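PDB 5NOA: family 88 glycosyl hydrolase from Bacteroides thetaiotaomicron, which probably acts on uronic-acid-bearing plant glycans, either as an unsaturated rhamnogalacturonyl hydrolase or as a lyase removing rhamnose caps from arabinogalactan proteins. Local coordinates for residues R53-N58 / F114-I119; T63-A68 / L78-G83; E199-Y204 / G220-W225; G161-M166 / D229-A234. One frame throughout, in Å; residues are numbered along the deposited sequence. Where two conformers were deposited one is given.

Contact 1 of 4, residues R53-N58 / F114-I119; sequences RSFWDN and FGDYQI
F55 pushes the edge of its ring into the face of Y117, the tightly packed part of this contact. F55 CD1 sits over the centre of the tyrosine ring, 3.6 Å from Y117 CE2; the centroids of this edge-to-face pair are 4.8 Å apart and the planes meet at 52°. With its CG roughly anti to the backbone N (chi1 -161°), F55 also sets CE1 3.7 Å from D116 CB. Y117 is met at its rim too, where S54 OG lies in the ring plane, 3.4 Å from Y117 CE1. W56 and D116 run side by side, pointing the same way with ring and carboxylate planes 33° apart, and D116 OD2 stands 3.2 Å from W56 CD1. I119 CG2 closes this side, 3.7 Å from W56 CA at the start of helix 56-72.

The looser side belongs to the exposed R53. Its extended chain crosses Y117 at about a right angle, CD 4.0 Å from Y117 OH, yet the polar ends go elsewhere: the guanidinium makes a salt bridge with E107, whose carbonyl bonds the tyrosine hydroxyl.

W56 N and D116 O are close but badly angled for a hydrogen bond. One water instead donates to both S54 O and D116 O, so between the two segments ring and aliphatic packing does the joining, and the water bridges two backbone carbonyls that cannot bond each other.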
# COMPACT_ATOMS: atom_id res chain seq x y z
N ARG A 53 -2.08 -12.27 13.58
CA ARG A 53 -3.41 -11.71 13.42
C ARG A 53 -3.60 -11.05 12.06
O ARG A 53 -2.65 -10.82 11.28
CB ARG A 53 -3.73 -10.78 14.58
CG ARG A 53 -2.85 -9.55 14.67
CD ARG A 53 -3.27 -8.68 15.84
NE ARG A 53 -2.38 -7.55 15.94
CZ ARG A 53 -2.42 -6.66 16.93
NH1 ARG A 53 -3.32 -6.76 17.90
NH2 ARG A 53 -1.54 -5.70 16.92
N SER A 54 -4.86 -10.67 11.86
CA SER A 54 -5.33 -10.13 10.57
C SER A 54 -5.07 -8.64 10.39
O SER A 54 -5.36 -8.11 9.32
CB SER A 54 -6.85 -10.39 10.45
OG SER A 54 -7.56 -9.47 11.30
N PHE A 55 -4.53 -7.98 11.41
CA PHE A 55 -4.32 -6.53 11.45
C PHE A 55 -3.36 -6.06 10.35
O PHE A 55 -2.64 -6.87 9.72
CB PHE A 55 -3.79 -6.18 12.85
CG PHE A 55 -3.90 -4.74 13.28
CD1 PHE A 55 -5.10 -4.05 13.26
CD2 PHE A 55 -2.80 -4.11 13.86
CE1 PHE A 55 -5.19 -2.74 13.74
CE2 PHE A 55 -2.88 -2.82 14.32
CZ PHE A 55 -4.07 -2.14 14.26
N TRP A 56 -3.34 -4.75 10.14
CA TRP A 56 -2.81 -4.16 8.90
C TRP A 56 -1.39 -4.54 8.57
O TRP A 56 -1.07 -4.62 7.39
CB TRP A 56 -2.92 -2.64 8.91
CG TRP A 56 -1.97 -1.98 9.85
CD1 TRP A 56 -2.17 -1.71 11.17
CD2 TRP A 56 -0.64 -1.52 9.54
NE1 TRP A 56 -1.05 -1.13 11.71
CE2 TRP A 56 -0.11 -0.99 10.72
CE3 TRP A 56 0.15 -1.52 8.37
CZ2 TRP A 56 1.18 -0.48 10.78
CZ3 TRP A 56 1.44 -1.01 8.45
CH2 TRP A 56 1.94 -0.51 9.66
N ASP A 57 -0.53 -4.64 9.57
CA ASP A 57 0.89 -4.83 9.24
C ASP A 57 1.10 -6.23 8.63
O ASP A 57 1.79 -6.37 7.62
CB ASP A 57 1.76 -4.54 10.46
CG ASP A 57 1.43 -5.40 11.71
OD1 ASP A 57 0.23 -5.71 12.01
OD2 ASP A 57 2.39 -5.74 12.43
N ASN A 58 0.47 -7.24 9.22
CA ASN A 58 0.52 -8.58 8.63
C ASN A 58 -0.23 -8.60 7.32
O ASN A 58 0.22 -9.19 6.32
CB ASN A 58 -0.07 -9.61 9.58
CG ASN A 58 0.78 -9.84 10.80
OD1 ASN A 58 1.99 -9.63 10.78
ND2 ASN A 58 0.14 -10.27 11.86
N PHE A 114 -12.63 -0.08 11.42
CA PHE A 114 -11.34 0.57 11.24
C PHE A 114 -10.62 -0.09 10.09
O PHE A 114 -10.41 -1.31 10.10
CB PHE A 114 -10.55 0.41 12.54
CG PHE A 114 -9.19 1.08 12.53
CD1 PHE A 114 -8.94 2.30 11.88
CD2 PHE A 114 -8.15 0.49 13.23
CE1 PHE A 114 -7.70 2.88 11.93
CE2 PHE A 114 -6.91 1.07 13.26
CZ PHE A 114 -6.68 2.25 12.59
N GLY A 115 -10.23 0.69 9.08
CA GLY A 115 -9.62 0.14 7.89
C GLY A 115 -8.40 -0.69 8.11
O GLY A 115 -8.12 -1.59 7.29
N ASP A 116 -7.65 -0.45 9.20
CA ASP A 116 -6.54 -1.35 9.50
C ASP A 116 -6.96 -2.81 9.75
O ASP A 116 -6.12 -3.71 9.62
CB ASP A 116 -5.73 -0.82 10.68
CG ASP A 116 -4.78 0.31 10.32
OD1 ASP A 116 -4.63 0.63 9.14
OD2 ASP A 116 -4.14 0.82 11.28
N TYR A 117 -8.24 -3.03 10.07
CA TYR A 117 -8.82 -4.36 10.22
C TYR A 117 -9.61 -4.79 9.01
O TYR A 117 -10.35 -5.81 9.08
CB TYR A 117 -9.61 -4.49 11.52
CG TYR A 117 -8.85 -5.11 12.65
CD1 TYR A 117 -8.23 -6.35 12.50
CD2 TYR A 117 -8.80 -4.47 13.87
CE1 TYR A 117 -7.56 -6.94 13.57
CE2 TYR A 117 -8.15 -5.05 14.94
CZ TYR A 117 -7.54 -6.28 14.78
OH TYR A 117 -6.85 -6.83 15.84
N GLN A 118 -9.47 -4.08 7.90
CA GLN A 118 -10.16 -4.42 6.67
C GLN A 118 -9.24 -4.74 5.50
O GLN A 118 -9.68 -5.33 4.53
CB GLN A 118 -11.11 -3.28 6.31
CG GLN A 118 -12.16 -3.00 7.37
CD GLN A 118 -13.02 -1.81 7.06
OE1 GLN A 118 -12.62 -0.93 6.30
NE2 GLN A 118 -14.21 -1.74 7.68
N ILE A 119 -7.96 -4.35 5.60
CA ILE A 119 -7.05 -4.70 4.53
C ILE A 119 -6.94 -6.20 4.35
O ILE A 119 -6.72 -6.68 3.23
CB ILE A 119 -5.68 -4.01 4.69
CG1 ILE A 119 -4.62 -4.63 3.74
CG2 ILE A 119 -5.18 -4.02 6.12
CD1 ILE A 119 -3.31 -3.85 3.65
O HOH W 1 -6.77 -6.14 8.21

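Contact 2 of 4, residues T63-A68 / L78-G83; sequences TGNMEA and LEYSKG
An antiparallel helical hairpin carries this contact: helices 56-72 and 75-87, separated by a short turn, fold back on each other, and the axes of the two segments approach to 9.5 Å, with their directions 149° apart. N65 and S81 meet between them. N65 CG lies anti to the backbone N (chi1 -176°), which turns the amide across to the second helix; there ND2 donates to S81 OG over 2.8 Å, with an N-H...O angle of 159° and the hydroxyl almost exactly in the amide plane. ND2 has a second acceptor in the carbonyl of Y77, and OD1 bonds N41 of helix 29-47, so both ends of this buried amide are engaged and its rotation is fixed. S81 OG is gripped twice as well, since H62 ND1 bonds it besides N65.

Hairpins of this sort are the building unit of the (alpha/alpha)6 barrel, the fold expected for family 88 enzymes, and here a polar pair sits at the interface, with M66 and L78 as its apolar neighbours. M66 lies beside it. Its chain bends at both chi2 and chi3, bringing SD 3.6 Å from S81 OG and just as near to S81 CB, while M66 CE reaches L78 CD1 only loosely at 4.4 Å. L78 itself leans on L127 and L130 of helix 120-130. On the Y80 side, N65 ND2 lies near the plane of the tyrosine ring, at its edge, 4.2 Å from Y80 CB; farther along, the phenol packs against W44 and its hydroxyl bonds the carbonyl of H48.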
# COMPACT_ATOMS: atom_id res chain seq x y z
N THR A 63 -0.61 -8.66 1.02
CA THR A 63 -0.86 -8.06 -0.27
C THR A 63 0.36 -8.23 -1.19
O THR A 63 0.20 -8.44 -2.40
CB THR A 63 -1.37 -6.62 -0.24
OG1 THR A 63 -0.34 -5.71 0.17
CG2 THR A 63 -2.56 -6.46 0.60
N GLY A 64 1.55 -8.13 -0.63
CA GLY A 64 2.75 -8.36 -1.38
C GLY A 64 2.99 -9.81 -1.74
O GLY A 64 3.46 -10.14 -2.84
N ASN A 65 2.72 -10.71 -0.79
CA ASN A 65 2.84 -12.14 -1.07
C ASN A 65 1.90 -12.56 -2.21
O ASN A 65 2.29 -13.32 -3.10
CB ASN A 65 2.54 -12.95 0.18
CG ASN A 65 2.74 -14.43 -0.04
OD1 ASN A 65 3.80 -14.86 -0.50
ND2 ASN A 65 1.71 -15.23 0.27
N MET A 66 0.66 -12.06 -2.17
CA MET A 66 -0.27 -12.35 -3.23
C MET A 66 0.23 -11.83 -4.56
O MET A 66 0.13 -12.55 -5.58
CB MET A 66 -1.67 -11.85 -2.92
CG MET A 66 -2.35 -12.64 -1.81
SD MET A 66 -2.40 -14.45 -1.97
CE MET A 66 -3.34 -14.67 -3.46
N GLU A 67 0.81 -10.63 -4.59
CA GLU A 67 1.41 -10.13 -5.81
C GLU A 67 2.48 -11.08 -6.34
O GLU A 67 2.55 -11.36 -7.55
CB GLU A 67 1.99 -8.74 -5.58
CG GLU A 67 2.28 -7.96 -6.83
CD GLU A 67 1.07 -7.33 -7.47
OE1 GLU A 67 1.21 -6.90 -8.62
OE2 GLU A 67 0.01 -7.23 -6.83
N ALA A 68 3.36 -11.52 -5.44
CA ALA A 68 4.42 -12.46 -5.84
C ALA A 68 3.85 -13.78 -6.37
O ALA A 68 4.39 -14.33 -7.32
CB ALA A 68 5.36 -12.70 -4.66
N LEU A 78 1.00 -19.21 -2.26
CA LEU A 78 -0.46 -19.33 -2.09
C LEU A 78 -0.79 -20.02 -0.77
O LEU A 78 -1.66 -19.57 -0.02
CB LEU A 78 -1.06 -20.10 -3.26
CG LEU A 78 -2.57 -20.35 -3.18
CD1 LEU A 78 -3.32 -19.02 -3.09
CD2 LEU A 78 -3.02 -21.14 -4.39
N GLU A 79 -0.07 -21.09 -0.48
CA GLU A 79 -0.31 -21.80 0.76
C GLU A 79 -0.08 -20.95 2.00
O GLU A 79 -0.80 -21.07 2.98
CB GLU A 79 0.51 -23.10 0.80
CG GLU A 79 0.01 -24.11 -0.24
CD GLU A 79 -1.52 -24.29 -0.30
OE1 GLU A 79 -2.10 -24.71 0.74
OE2 GLU A 79 -2.16 -24.02 -1.38
N TYR A 80 0.91 -20.07 1.95
CA TYR A 80 1.22 -19.22 3.08
C TYR A 80 0.09 -18.23 3.37
O TYR A 80 -0.30 -18.06 4.52
CB TYR A 80 2.53 -18.49 2.81
CG TYR A 80 3.15 -17.84 4.03
CD1 TYR A 80 3.88 -18.57 4.94
CD2 TYR A 80 3.03 -16.47 4.25
CE1 TYR A 80 4.44 -18.00 6.05
CE2 TYR A 80 3.61 -15.89 5.35
CZ TYR A 80 4.32 -16.65 6.23
OH TYR A 80 4.91 -16.04 7.32
N SER A 81 -0.43 -17.59 2.31
CA SER A 81 -1.58 -16.70 2.52
C SER A 81 -2.87 -17.46 2.93
O SER A 81 -3.64 -16.97 3.76
CB SER A 81 -1.83 -15.79 1.33
OG SER A 81 -0.88 -14.77 1.26
N LYS A 82 -3.10 -18.64 2.35
CA LYS A 82 -4.25 -19.44 2.75
C LYS A 82 -4.14 -19.81 4.23
O LYS A 82 -5.13 -19.75 4.96
CB LYS A 82 -4.34 -20.74 1.96
CG LYS A 82 -4.86 -20.58 0.57
CD LYS A 82 -4.90 -21.94 -0.08
CE LYS A 82 -5.46 -21.87 -1.46
NZ LYS A 82 -5.24 -23.18 -2.13
N GLY A 83 -2.93 -20.15 4.69
CA GLY A 83 -2.76 -20.50 6.09
C GLY A 83 -3.07 -19.35 7.02
O GLY A 83 -3.69 -19.52 8.07

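Contact 3 of 4, residues E199-Y204 / G220-W225; sequences EEAGLY and GKKDFW
F224 reaches across to the 199-204 turn, and its ring meets L203, Y204 and, at the tip, A201. Starting at CB, the phenylalanine is 4.1 Å from L203 CD1. CG stands anti to the carbonyl carbon (chi1 -64°), which directs the ring toward the turn. Of the two ortho carbons, F224 CD2 packs against L203 CD1 at 3.6 Å, whereas F224 CD1 looks onto the carbonyl of Y204, whose O lies near the ring plane at 3.4 Å. Next comes F224 CE1, 3.6 Å from L203 O. At the tip, CE2 and CZ of F224 share the methyl of A201, each 3.7 Å from its CB. L203 CB covers one face, sitting 3.6 Å from the F224 ring centroid and only 9° off the normal, a well-centred CH-pi contact. Y205 stacks with the same phenylalanine ring.

Toward solvent the packing gives way to charge. K222 stretches out fully to put NZ 4.0 Å from E200 OE1, a long salt bridge; its stronger partner is D198. At the other end a water lies 3.0 Å from both Y204 O and W225 O and can bridge the two backbones, although it has other acceptors nearby.

The backbone of F224 bonds M278, a residue of another loop. Residues 203-204 form a short, weakly bonded antiparallel pair with 197-198, and W225 is the N-cap of helix 226-242: the arrangement is consistent with a connection between successive helices of the (alpha/alpha)6 barrel expected for this family, with F224 packed against the turn just before that helix begins.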
# COMPACT_ATOMS: atom_id res chain seq x y z
N GLU A 199 -3.69 20.85 -2.23
CA GLU A 199 -3.76 21.11 -3.66
C GLU A 199 -2.52 21.83 -4.21
O GLU A 199 -2.11 21.56 -5.33
CB GLU A 199 -5.05 21.87 -4.03
CG GLU A 199 -6.09 20.97 -4.66
CD GLU A 199 -7.00 21.73 -5.61
OE1 GLU A 199 -7.64 22.68 -5.12
OE2 GLU A 199 -7.06 21.38 -6.82
N GLU A 200 -1.92 22.70 -3.41
CA GLU A 200 -0.73 23.41 -3.88
C GLU A 200 0.48 22.49 -4.03
O GLU A 200 1.21 22.53 -5.02
CB GLU A 200 -0.43 24.59 -2.97
CG GLU A 200 0.73 25.47 -3.41
CD GLU A 200 0.84 26.75 -2.59
OE1 GLU A 200 -0.04 27.04 -1.74
OE2 GLU A 200 1.80 27.50 -2.83
N ALA A 201 0.69 21.65 -3.02
CA ALA A 201 1.84 20.75 -3.05
C ALA A 201 1.61 19.49 -3.87
O ALA A 201 2.55 18.83 -4.28
CB ALA A 201 2.21 20.35 -1.66
N GLY A 202 0.35 19.11 -4.01
CA GLY A 202 0.03 17.87 -4.70
C GLY A 202 0.35 16.60 -3.93
O GLY A 202 0.57 15.57 -4.51
N LEU A 203 0.34 16.68 -2.59
CA LEU A 203 0.66 15.54 -1.72
C LEU A 203 -0.37 15.49 -0.60
O LEU A 203 -1.08 16.46 -0.34
CB LEU A 203 2.07 15.74 -1.13
CG LEU A 203 3.25 15.66 -2.09
CD1 LEU A 203 4.53 15.98 -1.38
CD2 LEU A 203 3.37 14.32 -2.78
N TYR A 204 -0.46 14.32 0.03
CA TYR A 204 -1.33 14.09 1.15
C TYR A 204 -0.60 14.20 2.48
O TYR A 204 0.43 13.55 2.71
CB TYR A 204 -1.92 12.67 1.09
CG TYR A 204 -3.01 12.49 0.07
CD1 TYR A 204 -2.68 12.25 -1.27
CD2 TYR A 204 -4.34 12.58 0.37
CE1 TYR A 204 -3.62 12.11 -2.25
CE2 TYR A 204 -5.32 12.42 -0.62
CZ TYR A 204 -4.93 12.22 -1.91
OH TYR A 204 -5.87 12.07 -2.90
N GLY A 220 10.80 24.29 8.54
CA GLY A 220 9.79 25.19 8.04
C GLY A 220 9.11 24.76 6.75
O GLY A 220 8.43 25.57 6.15
N LYS A 221 9.28 23.51 6.33
CA LYS A 221 8.66 23.01 5.12
C LYS A 221 7.31 22.40 5.46
O LYS A 221 7.01 22.08 6.61
CB LYS A 221 9.53 21.95 4.41
CG LYS A 221 10.94 22.35 3.99
CD LYS A 221 11.02 23.39 2.87
CE LYS A 221 12.43 23.48 2.28
NZ LYS A 221 12.64 24.72 1.50
N LYS A 222 6.49 22.20 4.44
CA LYS A 222 5.33 21.33 4.61
C LYS A 222 5.80 19.93 4.95
O LYS A 222 6.75 19.45 4.31
CB LYS A 222 4.44 21.35 3.38
CG LYS A 222 3.83 22.70 3.07
CD LYS A 222 2.92 22.66 1.87
CE LYS A 222 2.14 23.96 1.72
NZ LYS A 222 1.27 24.03 0.54
N ASP A 223 5.14 19.26 5.90
CA ASP A 223 5.58 17.96 6.37
C ASP A 223 4.66 16.87 5.83
O ASP A 223 3.55 16.68 6.35
CB ASP A 223 5.60 17.95 7.88
CG ASP A 223 6.12 16.64 8.46
OD1 ASP A 223 6.89 15.91 7.78
OD2 ASP A 223 5.77 16.33 9.63
N PHE A 224 5.13 16.16 4.81
CA PHE A 224 4.40 15.05 4.19
C PHE A 224 5.17 13.77 4.49
O PHE A 224 6.33 13.64 4.13
CB PHE A 224 4.28 15.26 2.69
CG PHE A 224 3.47 16.46 2.33
CD1 PHE A 224 2.10 16.45 2.49
CD2 PHE A 224 4.05 17.61 1.79
CE1 PHE A 224 1.31 17.53 2.14
CE2 PHE A 224 3.25 18.70 1.44
CZ PHE A 224 1.91 18.66 1.62
N TRP A 225 4.51 12.80 5.11
CA TRP A 225 5.17 11.56 5.50
C TRP A 225 5.26 10.67 4.27
O TRP A 225 4.25 10.33 3.64
CB TRP A 225 4.33 10.89 6.55
CG TRP A 225 4.89 9.66 7.15
CD1 TRP A 225 6.19 9.33 7.32
CD2 TRP A 225 4.14 8.60 7.73
NE1 TRP A 225 6.30 8.12 7.95
CE2 TRP A 225 5.06 7.68 8.27
CE3 TRP A 225 2.80 8.36 7.87
CZ2 TRP A 225 4.69 6.49 8.87
CZ3 TRP A 225 2.40 7.17 8.50
CH2 TRP A 225 3.36 6.28 9.01
O HOH W 2 1.67 11.53 4.54

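Contact 4 of 4, residues G161-M166 / D229-A234; sequences GLYMVM and DGWVLA
Y163 and W231 meet where helices 160-176 and 226-242 run side by side in the same general direction, 31° apart with the axes of the segments only 7.5 Å from each other. Such close, near-parallel neighbours, lying close to the centre of the chain, are consistent with the inner ring of an (alpha/alpha)6 barrel.

The aromatic contact comes first. Y163 CG is anti to the backbone N (chi1 -176°), which carries the ring across to the indole. The two side chains cross at about a right angle; their rings, with the six-membered ring of W231 taken, are tilted by 49° with centroids 5.2 Å apart, neither stacked nor edge-to-face. Y163 CD2 touches W231 CE3 at 3.5 Å.

A methionine adds to this. In the conformer given, M164 CE hangs over the indole face, 3.6 Å from the centroid of the six-membered ring of W231, with its sulfur farther above; a second conformer is modelled, so this CH-pi and Met-aromatic contact is less certain. F294 of helix 289-304 also meets the W231 ring.

Aliphatic packing flanks the rings. L162 and V232 lie alongside, the leucine's CD1 4.0 Å from both V232 CG1 and CG2. The methyl of A234 approaches Y163 obliquely, 3.9 Å from CD1 and CE1 of the tyrosine.

Polar bonds do not cross between the segments; Y163 OH turns to T63 OG1 of helix 56-72. The backbones come close enough, though, for Y163 CB to lie 3.3 Å from W231 O.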
# COMPACT_ATOMS: atom_id res chain seq x y z
N GLY A 161 -5.13 4.59 5.35
CA GLY A 161 -6.39 3.92 5.17
C GLY A 161 -6.82 3.78 3.73
O GLY A 161 -7.60 2.89 3.38
N LEU A 162 -6.36 4.69 2.85
CA LEU A 162 -6.66 4.60 1.46
C LEU A 162 -6.10 3.32 0.84
O LEU A 162 -6.80 2.65 0.07
CB LEU A 162 -6.21 5.87 0.75
CG LEU A 162 -6.93 7.14 1.24
CD1 LEU A 162 -6.49 8.31 0.40
CD2 LEU A 162 -8.43 7.03 1.24
N TYR A 163 -4.85 2.96 1.14
CA TYR A 163 -4.37 1.65 0.67
C TYR A 163 -5.14 0.51 1.31
O TYR A 163 -5.41 -0.51 0.69
CB TYR A 163 -2.89 1.46 0.99
CG TYR A 163 -2.28 0.17 0.45
CD1 TYR A 163 -1.80 0.11 -0.82
CD2 TYR A 163 -2.25 -0.99 1.20
CE1 TYR A 163 -1.25 -1.04 -1.31
CE2 TYR A 163 -1.72 -2.17 0.71
CZ TYR A 163 -1.21 -2.19 -0.54
OH TYR A 163 -0.68 -3.32 -1.09
N MET A 164 -5.46 0.65 2.59
CA MET A 164 -6.06 -0.46 3.33
C MET A 164 -7.41 -0.83 2.76
O MET A 164 -7.73 -2.01 2.67
CB MET A 164 -6.24 -0.14 4.82
CG MET A 164 -5.01 0.25 5.60
SD MET A 164 -3.61 -0.80 5.35
CE MET A 164 -2.26 0.21 5.97
N VAL A 165 -8.21 0.18 2.36
CA VAL A 165 -9.60 -0.06 2.07
C VAL A 165 -10.01 0.22 0.64
O VAL A 165 -10.92 -0.45 0.14
CB VAL A 165 -10.57 0.63 3.06
CG1 VAL A 165 -11.93 -0.04 3.03
CG2 VAL A 165 -10.04 0.59 4.47
N MET A 166 -9.39 1.15 -0.08
CA MET A 166 -9.87 1.39 -1.44
C MET A 166 -9.90 0.13 -2.27
O MET A 166 -10.88 -0.11 -2.95
CB MET A 166 -9.09 2.47 -2.16
CG MET A 166 -9.24 3.86 -1.57
SD MET A 166 -8.60 5.18 -2.60
CE MET A 166 -6.92 4.64 -2.87
N ASP A 229 2.19 8.91 1.90
CA ASP A 229 1.94 9.11 0.49
C ASP A 229 2.18 7.86 -0.34
O ASP A 229 1.52 7.68 -1.38
CB ASP A 229 2.70 10.31 -0.04
CG ASP A 229 2.02 11.57 0.33
OD1 ASP A 229 2.12 11.97 1.54
OD2 ASP A 229 1.31 12.14 -0.53
N GLY A 230 3.10 7.02 0.10
CA GLY A 230 3.31 5.74 -0.55
C GLY A 230 2.06 4.89 -0.52
O GLY A 230 1.66 4.33 -1.54
N TRP A 231 1.42 4.80 0.63
CA TRP A 231 0.18 4.06 0.73
C TRP A 231 -0.84 4.59 -0.25
O TRP A 231 -1.54 3.83 -0.94
CB TRP A 231 -0.46 4.16 2.12
CG TRP A 231 0.27 3.50 3.26
CD1 TRP A 231 0.75 4.14 4.36
CD2 TRP A 231 0.46 2.10 3.52
NE1 TRP A 231 1.24 3.24 5.26
CE2 TRP A 231 1.08 1.99 4.77
CE3 TRP A 231 0.15 0.93 2.84
CZ2 TRP A 231 1.41 0.76 5.34
CZ3 TRP A 231 0.46 -0.29 3.43
CH2 TRP A 231 1.10 -0.35 4.66
N VAL A 232 -0.95 5.90 -0.37
CA VAL A 232 -1.98 6.49 -1.22
C VAL A 232 -1.70 6.20 -2.69
O VAL A 232 -2.60 5.82 -3.45
CB VAL A 232 -2.16 7.99 -0.98
CG1 VAL A 232 -3.26 8.54 -1.89
CG2 VAL A 232 -2.48 8.30 0.48
N LEU A 233 -0.46 6.41 -3.13
CA LEU A 233 -0.15 6.22 -4.54
C LEU A 233 -0.35 4.75 -4.93
O LEU A 233 -0.91 4.44 -5.99
CB LEU A 233 1.27 6.67 -4.87
CG LEU A 233 1.60 6.67 -6.35
CD1 LEU A 233 0.96 7.88 -7.02
CD2 LEU A 233 3.11 6.74 -6.58
N ALA A 234 0.15 3.85 -4.08
CA ALA A 234 -0.06 2.43 -4.34
C ALA A 234 -1.52 2.02 -4.30
O ALA A 234 -1.96 1.19 -5.09
CB ALA A 234 0.72 1.60 -3.33

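In the fold
Contacts 1 and 2 share helix 56-72, one at its N-terminal end and the other further along, with centres about 15 Å apart; I119 CD1 rests on T63 CG2 at 4.1 Å between them. Contact 4 lies nearest the middle of the chain and touches all three others. It packs on contact 1 where G115 O meets M164 CB at 3.4 Å, reaches contact 2 through a probable hydrogen bond of 2.7 Å between T63 OG1 and Y163 OH, and joins contact 3 by another, 2.9 Å from Y204 N to D229 OD2. Contacts 2 and 3 sit on opposite sides of the chain's centre, their own centres about 34 Å apart.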